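Beta-hexosaminidase Amuc_2018 (Akkermansia muciniphila, PDB 6JEB) hydrolyses terminal non-reducing N-acetylglucosamine and N-acetylgalactosamine residues from beta-linked glycans and chitobiose, as a zinc-containing glycoside hydrolase of family 20. Local coordinates at residues V225-P230 / Q283-A288; A288-T293 / A312-P317. One frame throughout, in Å; residues are numbered along the deposited sequence.

Overall arrangement
Both contacts use helix 282-299 of the catalytic barrel and share Ala288, their centres about 10 Å apart. Contact 1 is the more peripheral and is partly buried: one turn of the helix meets loop 225-230, two glutamine amides and a proline ring touching where the loop's Cys226 binds zinc. Contact 2 is buried and apolar, with Phe290 of the next turn packed against Ile314 and Tyr315 from the loop between strands 303-307 and 320-323. Neither has a hydrogen bond between its own two segments, but a probable one, Lys287 NZ to Gly313 O (2.8 Å), joins the helix turn of contact 1 to the loop of contact 2.

Contact 1. Residues V225-P230 / Q283-A288. With ZN (zinc ion), chain B.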
loop_
_atom_site.group_PDB
_atom_site.type_symbol
_atom_site.label_atom_id
_atom_site.label_comp_id
_atom_site.label_asym_id
_atom_site.label_seq_id
_atom_site.Cartn_x
_atom_site.Cartn_y
_atom_site.Cartn_z
ATOM N N VAL A 225 -11.769 -13.246 16.089
ATOM C CA VAL A 225 -12.087 -14.640 15.798
ATOM C C VAL A 225 -11.524 -15.525 16.913
ATOM O O VAL A 225 -10.491 -15.218 17.526
ATOM C CB VAL A 225 -11.586 -15.094 14.415
ATOM C CG1 VAL A 225 -12.388 -14.419 13.305
ATOM C CG2 VAL A 225 -10.076 -14.827 14.264
ATOM N N CYS A 226 -12.226 -16.621 17.200
ATOM C CA CYS A 226 -11.827 -17.506 18.285
ATOM C C CYS A 226 -10.920 -18.601 17.736
ATOM O O CYS A 226 -11.384 -19.431 16.942
ATOM C CB CYS A 226 -13.050 -18.123 18.945
ATOM S SG CYS A 226 -12.585 -19.219 20.318
ATOM N N PRO A 227 -9.642 -18.657 18.124
ATOM C CA PRO A 227 -8.754 -19.698 17.579
ATOM C C PRO A 227 -9.152 -21.111 17.961
ATOM O O PRO A 227 -8.595 -22.058 17.392
ATOM C CB PRO A 227 -7.378 -19.342 18.168
ATOM C CG PRO A 227 -7.483 -17.898 18.560
ATOM C CD PRO A 227 -8.919 -17.714 18.994
ATOM N N GLN A 228 -10.076 -21.290 18.906
ATOM C CA GLN A 228 -10.442 -22.639 19.323
ATOM C C GLN A 228 -11.494 -23.272 18.433
ATOM O O GLN A 228 -11.795 -24.460 18.604
ATOM C CB GLN A 228 -10.957 -22.636 20.766
ATOM C CG GLN A 228 -10.182 -21.719 21.716
ATOM C CD GLN A 228 -8.672 -21.755 21.503
ATOM O OE1 GLN A 228 -8.088 -22.791 21.163
ATOM N NE2 GLN A 228 -8.033 -20.618 21.716
ATOM N N LYS A 229 -12.050 -22.533 17.484
ATOM C CA LYS A 229 -13.186 -23.027 16.720
ATOM C C LYS A 229 -12.718 -23.618 15.400
ATOM O O LYS A 229 -12.060 -22.915 14.614
ATOM C CB LYS A 229 -14.178 -21.899 16.481
ATOM C CG LYS A 229 -14.678 -21.307 17.792
ATOM C CD LYS A 229 -16.102 -20.821 17.675
ATOM C CE LYS A 229 -16.622 -20.327 19.006
ATOM N NZ LYS A 229 -17.946 -19.649 18.861
ATOM N N PRO A 230 -13.020 -24.889 15.121
ATOM C CA PRO A 230 -12.536 -25.494 13.870
ATOM C C PRO A 230 -13.041 -24.785 12.635
ATOM O O PRO A 230 -12.347 -24.774 11.609
ATOM C CB PRO A 230 -13.054 -26.937 13.947
ATOM C CG PRO A 230 -14.193 -26.888 14.938
ATOM C CD PRO A 230 -13.801 -25.834 15.939
ATOM N N GLN A 283 -0.840 -12.392 24.642
ATOM C CA GLN A 283 0.188 -12.177 23.628
ATOM C C GLN A 283 0.802 -13.499 23.187
ATOM O O GLN A 283 1.097 -13.687 22.002
ATOM C CB GLN A 283 1.256 -11.198 24.122
ATOM C CG GLN A 283 0.775 -9.762 24.240
ATOM C CD GLN A 283 0.334 -9.185 22.906
ATOM O OE1 GLN A 283 1.161 -8.914 22.038
ATOM N NE2 GLN A 283 -0.975 -9.003 22.733
ATOM N N GLU A 284 1.003 -14.431 24.122
ATOM C CA GLU A 284 1.393 -15.785 23.734
ATOM C C GLU A 284 0.324 -16.419 22.857
ATOM O O GLU A 284 0.632 -17.123 21.890
ATOM C CB GLU A 284 1.605 -16.652 24.974
ATOM C CG GLU A 284 2.974 -16.562 25.599
ATOM C CD GLU A 284 3.195 -17.665 26.613
ATOM O OE1 GLU A 284 3.457 -18.816 26.199
ATOM O OE2 GLU A 284 3.079 -17.384 27.822
ATOM N N GLN A 285 -0.947 -16.174 23.180
ATOM C CA GLN A 285 -2.018 -16.696 22.344
ATOM C C GLN A 285 -1.973 -16.076 20.952
ATOM O O GLN A 285 -2.169 -16.770 19.947
ATOM C CB GLN A 285 -3.366 -16.429 23.004
ATOM C CG GLN A 285 -4.504 -17.143 22.296
ATOM C CD GLN A 285 -5.849 -16.926 22.956
ATOM O OE1 GLN A 285 -5.931 -16.576 24.134
ATOM N NE2 GLN A 285 -6.915 -17.134 22.195
ATOM N N MET A 286 -1.705 -14.768 20.876
ATOM C CA MET A 286 -1.594 -14.096 19.584
ATOM C C MET A 286 -0.442 -14.669 18.768
ATOM O O MET A 286 -0.581 -14.899 17.561
ATOM C CB MET A 286 -1.404 -12.590 19.796
ATOM C CG MET A 286 -1.437 -11.742 18.515
ATOM S SD MET A 286 -3.085 -11.564 17.791
ATOM C CE MET A 286 -3.948 -10.647 19.064
ATOM N N LYS A 287 0.706 -14.901 19.407
ATOM C CA LYS A 287 1.834 -15.511 18.706
ATOM C C LYS A 287 1.453 -16.869 18.126
ATOM O O LYS A 287 1.760 -17.171 16.966
ATOM C CB LYS A 287 3.029 -15.639 19.654
ATOM C CG LYS A 287 4.265 -16.245 19.022
ATOM C CD LYS A 287 5.386 -16.376 20.044
ATOM C CE LYS A 287 6.658 -16.901 19.395
ATOM N NZ LYS A 287 7.208 -15.938 18.388
ATOM N N ALA A 288 0.769 -17.697 18.916
ATOM C CA ALA A 288 0.366 -19.020 18.442
ATOM C C ALA A 288 -0.662 -18.918 17.323
ATOM O O ALA A 288 -0.644 -19.720 16.380
ATOM C CB ALA A 288 -0.200 -19.836 19.601
HETATM ZN ZN ZN B . -12.296 -17.726 22.098
#
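Gln285 reaches out from helix 282-299 and lays its amide nitrogen beside the ring of Pro227, crossing it at about a right angle. NE2 of Gln285 sits 3.8 Å from CG of Pro227 and equally far from its CD, so the two meet in van der Waals contact. CG of Gln285 stands anti to the backbone N (chi1 -171°) and the chain stays extended beyond it, which carries the amide the full length of the side chain toward the loop. Gln228 approaches from the opposite direction, its chain bent at chi2. Its NE2 comes within 3.7 Å of NE2 of Gln285, with the amide planes 59° apart; both nitrogens are donors and cannot bond to each other, and each is hydrogen-bonded outside this pair. On the other branch of the Gln285 amide, OE1 accepts a hydrogen bond from Arg274 NH1, consistent with NE2 being the end turned to the loop. The same side chain also touches Trp264 and Cys270, so it packs directly against a zinc ligand.

The loop itself is shaped by a type I turn from Cys226 to Lys229, closed by Lys229 N to Cys226 O (3.2 Å); Lys229 then occupies the N-cap position of helix 230-246. Within the turn, the amide N of Gln228 donates to SG of Cys226 over 3.5 Å, while that sulfur binds the zinc ion at 2.3 Å. Cys206, Cys267 and Cys270 complete the coordination. An N-H to sulfur bond inside a tight turn is a familiar feature of zinc-cysteine sites, and the arrangement is consistent with a structural Cys4 site, in which the Cys267/Cys270 CxxC pair joins Cys206 and Cys226 from the region between helices 195-200 and 230-246.

Contact 2. Residues A288-T293 / A312-P317; sequences AFFAKT and AGIYHP
Phe290, on helix 282-299 of the (beta/alpha)8 barrel, packs against Ile314 and Tyr315 in the loop that follows strand 303-307, the strand this helix leads into. The contact between the two segments is apolar. CD1 of Ile314 lies at the edge of the Phe290 ring, near its plane and 3.9 Å from CE2. The same CE2 is 4.3 Å from CE1 of Tyr315. Ile314 also works within its own loop: with CG1 set between the backbone N and the carbonyl carbon (chi1 68°), that methylene rests 3.5 Å above the plane of the Tyr315 ring, over its centre, while CD1 carries on to the phenylalanine. Phe306, from the barrel strand, meets the rings of both Phe290 and Tyr315 and links this packing to the sheet.

The hydrogen bonds here lie within each segment or run to neighbouring residues. Tyr315 OH is hydrogen-bonded to Glu309 N, which anchors the far end of the ring. The Tyr315 side chain is about 7 Å from that of Trp324 at nearest approach, a substrate-binding residue, so the packing lies near the site without itself supplying a known binding residue. In the loop, ND1 of His316 donates to Pro317 O at 2.9 Å, in the carbonyl plane and on a lone pair. In the helix, Phe289 O accepts two bonds, from Thr293 N at 3.0 Å and from Thr293 OG1 at 2.8 Å, the two donors arriving from opposite faces of the carbonyl plane.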
loop_
_atom_site.group_PDB
_atom_site.type_symbol
_atom_site.label_atom_id
_atom_site.label_comp_id
_atom_site.label_asym_id
_atom_site.label_seq_id
_atom_site.Cartn_x
_atom_site.Cartn_y
_atom_site.Cartn_z
ATOM N N ALA A 288 0.769 -17.697 18.916
ATOM C CA ALA A 288 0.366 -19.020 18.442
ATOM C C ALA A 288 -0.662 -18.918 17.323
ATOM O O ALA A 288 -0.644 -19.720 16.380
ATOM C CB ALA A 288 -0.200 -19.836 19.601
ATOM N N PHE A 289 -1.568 -17.940 17.413
ATOM C CA PHE A 289 -2.557 -17.736 16.363
ATOM C C PHE A 289 -1.881 -17.406 15.037
ATOM O O PHE A 289 -2.207 -17.987 13.995
ATOM C CB PHE A 289 -3.523 -16.618 16.777
ATOM C CG PHE A 289 -4.478 -16.215 15.689
ATOM C CD1 PHE A 289 -5.558 -17.021 15.367
ATOM C CD2 PHE A 289 -4.290 -15.037 14.972
ATOM C CE1 PHE A 289 -6.436 -16.659 14.346
ATOM C CE2 PHE A 289 -5.166 -14.672 13.953
ATOM C CZ PHE A 289 -6.243 -15.484 13.644
ATOM N N PHE A 290 -0.929 -16.472 15.059
ATOM C CA PHE A 290 -0.220 -16.122 13.834
ATOM C C PHE A 290 0.618 -17.288 13.318
ATOM O O PHE A 290 0.728 -17.482 12.101
ATOM C CB PHE A 290 0.648 -14.887 14.061
ATOM C CG PHE A 290 -0.126 -13.602 14.128
ATOM C CD1 PHE A 290 -1.317 -13.451 13.435
ATOM C CD2 PHE A 290 0.357 -12.534 14.869
ATOM C CE1 PHE A 290 -2.022 -12.250 13.483
ATOM C CE2 PHE A 290 -0.340 -11.330 14.920
ATOM C CZ PHE A 290 -1.532 -11.192 14.231
ATOM N N ALA A 291 1.223 -18.067 14.221
ATOM C CA ALA A 291 2.028 -19.206 13.786
ATOM C C ALA A 291 1.165 -20.262 13.107
ATOM O O ALA A 291 1.564 -20.846 12.093
ATOM C CB ALA A 291 2.792 -19.810 14.968
ATOM N N LYS A 292 -0.026 -20.518 13.651
ATOM C CA LYS A 292 -0.925 -21.476 13.024
ATOM C C LYS A 292 -1.399 -20.967 11.669
ATOM O O LYS A 292 -1.490 -21.736 10.704
ATOM C CB LYS A 292 -2.105 -21.756 13.956
ATOM C CG LYS A 292 -3.025 -22.875 13.506
ATOM C CD LYS A 292 -3.907 -23.305 14.661
ATOM C CE LYS A 292 -4.887 -24.385 14.259
ATOM N NZ LYS A 292 -5.596 -24.930 15.455
ATOM N N THR A 293 -1.686 -19.666 11.570
ATOM C CA THR A 293 -2.087 -19.099 10.285
ATOM C C THR A 293 -0.944 -19.172 9.280
ATOM O O THR A 293 -1.154 -19.517 8.109
ATOM C CB THR A 293 -2.553 -17.656 10.487
ATOM O OG1 THR A 293 -3.529 -17.616 11.539
ATOM C CG2 THR A 293 -3.191 -17.116 9.224
ATOM N N ALA A 312 7.631 -7.313 19.296
ATOM C CA ALA A 312 8.307 -8.132 18.299
ATOM C C ALA A 312 8.222 -9.619 18.614
ATOM O O ALA A 312 8.397 -10.441 17.709
ATOM C CB ALA A 312 9.764 -7.698 18.153
ATOM N N GLY A 313 7.929 -9.980 19.865
ATOM C CA GLY A 313 7.914 -11.380 20.253
ATOM C C GLY A 313 6.789 -12.201 19.652
ATOM O O GLY A 313 6.861 -13.433 19.684
ATOM N N ILE A 314 5.749 -11.557 19.106
ATOM C CA ILE A 314 4.625 -12.318 18.557
ATOM C C ILE A 314 4.841 -12.756 17.114
ATOM O O ILE A 314 3.999 -13.489 16.572
ATOM C CB ILE A 314 3.249 -11.631 18.712
ATOM C CG1 ILE A 314 3.147 -10.371 17.847
ATOM C CG2 ILE A 314 2.957 -11.321 20.182
ATOM C CD1 ILE A 314 1.728 -9.795 17.797
ATOM N N TYR A 315 5.927 -12.334 16.474
ATOM C CA TYR A 315 6.220 -12.703 15.097
ATOM C C TYR A 315 7.363 -13.709 15.065
ATOM O O TYR A 315 8.080 -13.901 16.050
ATOM C CB TYR A 315 6.567 -11.459 14.264
ATOM C CG TYR A 315 5.590 -10.329 14.515
ATOM C CD1 TYR A 315 4.314 -10.345 13.949
ATOM C CD2 TYR A 315 5.928 -9.268 15.346
ATOM C CE1 TYR A 315 3.408 -9.319 14.201
ATOM C CE2 TYR A 315 5.035 -8.240 15.602
ATOM C CZ TYR A 315 3.775 -8.268 15.024
ATOM O OH TYR A 315 2.885 -7.252 15.288
ATOM N N HIS A 316 7.509 -14.369 13.920
ATOM C CA HIS A 316 8.567 -15.350 13.743
ATOM C C HIS A 316 9.716 -14.739 12.956
ATOM O O HIS A 316 9.482 -14.001 11.997
ATOM C CB HIS A 316 8.032 -16.557 12.971
ATOM C CG HIS A 316 8.952 -17.740 12.981
ATOM N ND1 HIS A 316 10.039 -17.847 12.139
ATOM C CD2 HIS A 316 8.945 -18.867 13.731
ATOM C CE1 HIS A 316 10.663 -18.989 12.372
ATOM N NE2 HIS A 316 10.020 -19.626 13.333
ATOM N N PRO A 317 10.963 -15.017 13.336
ATOM C CA PRO A 317 12.104 -14.497 12.572
ATOM C C PRO A 317 11.940 -14.767 11.082
ATOM O O PRO A 317 11.474 -15.832 10.670
ATOM C CB PRO A 317 13.292 -15.269 13.156
ATOM C CG PRO A 317 12.887 -15.522 14.561
ATOM C CD PRO A 317 11.393 -15.760 14.532
#